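Local coordinates for protein Succinylglutamatedesuccinylase/aspartoacylase (Rhodobacter sphaeroides 2.4.1, PDB 3CDX) that probably acts as a metal-dependent hydrolase of the succinylglutamate desuccinylase/aspartoacylase family, acting on non-peptide carbon-nitrogen bonds of linear amides, and holds a calcium ion in this crystal, at residues Pro140-Ser145 / Arg206-Leu211. Numbering follows the deposited sequence.
Sequences PMADIS and RGIVSL
Strands 144-148 and 209-214 run parallel and side by side, S145 serving both bonds at their starts: S145 N donates to V209 O at 2.9 Å and L211 N returns to S145 O at 2.9 Å, both nearly straight, while the bond from V209 N to D143 O is weak. These are neighbouring strands in the sheet of the catalytic domain, consistent with the zinc-exopeptidase (M14-like) fold of this family; strand 144-148 lies between 209-214 and 55-60, and leads on to the calcium ligand H149. On the face that carries I144 and V209, V209 CG1 meets both CG1 and CD1 of I144, each at 3.8 Å, under helix 169-182. I144 CG1 stands anti to the backbone N (chi1 -179°), which brings it beside V209 CG1. Before the strands pair, I208 points its side chain at segment 140-145: its CG1 lies 3.5 Å from A142 O and its CG2 packs against the peptide carbonyl of D143, and I208 also touches V203 of helix 199-205. G207 ends that helix in a Schellman motif, turning the chain into strand 209-214. At the outer end P140 CG sits 3.5 Å above one face of the R206 guanidinium, offset toward NH1, while R206 NE forms a salt bridge with D135. D143 OD2 accepts from T55 N, tying the strand entrance to the strand on its other flank. On the face of S145 and S210 a water links the two strands: it lies 2.9 Å from both S145 OG and S210 OG and donates to L211 O.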
ATOM      1  N   PRO A 140       2.169 -24.267  28.967  1.00 29.01           N
ATOM      2  CA  PRO A 140       2.633 -25.211  30.007  1.00 29.38           C
ATOM      3  C   PRO A 140       1.597 -25.535  31.096  1.00 29.97           C
ATOM      4  O   PRO A 140       1.769 -26.499  31.828  1.00 30.12           O
ATOM      5  CB  PRO A 140       3.855 -24.481  30.634  1.00 28.63           C
ATOM      6  CG  PRO A 140       4.320 -23.540  29.511  1.00 29.46           C
ATOM      7  CD  PRO A 140       3.034 -23.067  28.908  1.00 28.42           C
ATOM      8  N   MET A 141       0.565 -24.715  31.259  1.00 30.62           N
ATOM      9  CA  MET A 141      -0.459 -25.000  32.297  1.00 29.56           C
ATOM     10  C   MET A 141      -1.414 -26.151  31.913  1.00 30.16           C
ATOM     11  O   MET A 141      -2.131 -26.655  32.751  1.00 30.60           O
ATOM     12  CB  MET A 141      -1.273 -23.752  32.611  1.00 30.38           C
ATOM     13  CG  MET A 141      -0.547 -22.703  33.515  1.00 31.06           C
ATOM     14  SD  MET A 141      -1.577 -21.257  33.859  1.00 27.10           S
ATOM     15  CE  MET A 141      -1.583 -20.376  32.296  1.00 28.89           C
ATOM     16  N   ALA A 142      -1.404 -26.574  30.648  1.00 29.64           N
ATOM     17  CA  ALA A 142      -2.414 -27.503  30.114  1.00 28.45           C
ATOM     18  C   ALA A 142      -2.057 -28.967  30.181  1.00 28.10           C
ATOM     19  O   ALA A 142      -0.920 -29.348  29.965  1.00 27.39           O
ATOM     20  CB  ALA A 142      -2.748 -27.161  28.659  1.00 28.02           C
ATOM     21  N   ASP A 143      -3.097 -29.767  30.391  1.00 27.82           N
ATOM     22  CA  ASP A 143      -3.075 -31.215  30.292  1.00 27.91           C
ATOM     23  C   ASP A 143      -3.568 -31.648  28.916  1.00 28.40           C
ATOM     24  O   ASP A 143      -3.123 -32.670  28.356  1.00 27.42           O
ATOM     25  CB  ASP A 143      -4.001 -31.757  31.392  1.00 28.10           C
ATOM     26  CG  ASP A 143      -3.418 -31.503  32.762  1.00 29.85           C
ATOM     27  OD1 ASP A 143      -2.343 -32.052  33.024  1.00 33.00           O
ATOM     28  OD2 ASP A 143      -3.949 -30.697  33.535  1.00 31.80           O
ATOM     29  N   ILE A 144      -4.505 -30.860  28.375  1.00 27.48           N
ATOM     30  CA  ILE A 144      -4.940 -31.052  26.993  1.00 27.37           C
ATOM     31  C   ILE A 144      -5.202 -29.692  26.327  1.00 26.00           C
ATOM     32  O   ILE A 144      -5.673 -28.772  26.972  1.00 24.34           O
ATOM     33  CB  ILE A 144      -6.196 -31.979  26.911  1.00 27.65           C
ATOM     34  CG1 ILE A 144      -6.619 -32.184  25.437  1.00 28.19           C
ATOM     35  CG2 ILE A 144      -7.333 -31.417  27.763  1.00 26.54           C
ATOM     36  CD1 ILE A 144      -7.757 -33.128  25.270  1.00 28.10           C
ATOM     37  N   SER A 145      -4.934 -29.619  25.020  1.00 26.28           N
ATOM     38  CA  SER A 145      -5.266 -28.443  24.206  1.00 25.10           C
ATOM     39  C   SER A 145      -6.146 -28.812  23.018  1.00 23.98           C
ATOM     40  O   SER A 145      -5.897 -29.813  22.314  1.00 23.10           O
ATOM     41  CB  SER A 145      -3.981 -27.739  23.719  1.00 25.03           C
ATOM     42  OG  SER A 145      -4.181 -27.031  22.478  1.00 25.71           O
ATOM     43  N   ARG A 206       5.788 -30.373  23.896  1.00 33.47           N
ATOM     44  CA  ARG A 206       5.642 -30.425  25.344  1.00 32.63           C
ATOM     45  C   ARG A 206       4.928 -31.692  25.854  1.00 32.69           C
ATOM     46  O   ARG A 206       4.714 -31.858  27.061  1.00 32.37           O
ATOM     47  CB  ARG A 206       4.898 -29.174  25.817  1.00 33.14           C
ATOM     48  CG  ARG A 206       5.739 -27.896  25.758  1.00 31.94           C
ATOM     49  CD  ARG A 206       4.902 -26.596  26.033  1.00 32.01           C
ATOM     50  NE  ARG A 206       5.767 -25.428  25.875  1.00 27.88           N
ATOM     51  CZ  ARG A 206       6.631 -24.982  26.787  1.00 29.18           C
ATOM     52  NH1 ARG A 206       6.726 -25.576  27.957  1.00 28.81           N
ATOM     53  NH2 ARG A 206       7.405 -23.923  26.530  1.00 31.13           N
ATOM     54  N   GLY A 207       4.549 -32.587  24.941  1.00 32.64           N
ATOM     55  CA  GLY A 207       3.929 -33.856  25.335  1.00 31.90           C
ATOM     56  C   GLY A 207       2.550 -33.741  25.968  1.00 31.18           C
ATOM     57  O   GLY A 207       2.147 -34.590  26.764  1.00 31.81           O
ATOM     58  N   ILE A 208       1.838 -32.673  25.620  1.00 30.37           N
ATOM     59  CA  ILE A 208       0.450 -32.412  26.041  1.00 28.43           C
ATOM     60  C   ILE A 208      -0.468 -32.993  24.956  1.00 28.11           C
ATOM     61  O   ILE A 208      -0.126 -32.942  23.776  1.00 28.02           O
ATOM     62  CB  ILE A 208       0.261 -30.844  26.153  1.00 29.65           C
ATOM     63  CG1 ILE A 208       1.141 -30.277  27.287  1.00 28.33           C
ATOM     64  CG2 ILE A 208      -1.212 -30.416  26.258  1.00 22.51           C
ATOM     65  CD1 ILE A 208       1.556 -28.805  27.110  1.00 27.96           C
ATOM     66  N   VAL A 209      -1.604 -33.570  25.337  1.00 27.30           N
ATOM     67  CA  VAL A 209      -2.582 -34.056  24.344  1.00 28.08           C
ATOM     68  C   VAL A 209      -3.078 -32.882  23.477  1.00 27.51           C
ATOM     69  O   VAL A 209      -3.528 -31.880  23.992  1.00 27.77           O
ATOM     70  CB  VAL A 209      -3.768 -34.771  24.998  1.00 27.99           C
ATOM     71  CG1 VAL A 209      -4.770 -35.159  23.966  1.00 28.61           C
ATOM     72  CG2 VAL A 209      -3.270 -36.038  25.779  1.00 29.67           C
ATOM     73  N   SER A 210      -2.943 -33.006  22.167  1.00 27.65           N
ATOM     74  CA  SER A 210      -3.241 -31.910  21.260  1.00 27.48           C
ATOM     75  C   SER A 210      -4.275 -32.355  20.208  1.00 27.32           C
ATOM     76  O   SER A 210      -4.059 -33.349  19.479  1.00 26.88           O
ATOM     77  CB  SER A 210      -1.917 -31.493  20.592  1.00 28.47           C
ATOM     78  OG  SER A 210      -2.097 -30.699  19.441  1.00 29.21           O
ATOM     79  N   LEU A 211      -5.392 -31.627  20.148  1.00 26.59           N
ATOM     80  CA  LEU A 211      -6.379 -31.740  19.072  1.00 26.69           C
ATOM     81  C   LEU A 211      -6.417 -30.456  18.253  1.00 26.00           C
ATOM     82  O   LEU A 211      -6.323 -29.359  18.803  1.00 26.00           O
ATOM     83  CB  LEU A 211      -7.780 -31.980  19.647  1.00 26.98           C
ATOM     84  CG  LEU A 211      -8.160 -33.367  20.156  1.00 29.45           C
ATOM     85  CD1 LEU A 211      -9.671 -33.358  20.575  1.00 29.21           C
ATOM     86  CD2 LEU A 211      -7.866 -34.446  19.083  1.00 30.08           C
TER
HETATM   87  O   HOH W   1      -3.896 -28.549  20.075  1.00 23.99           O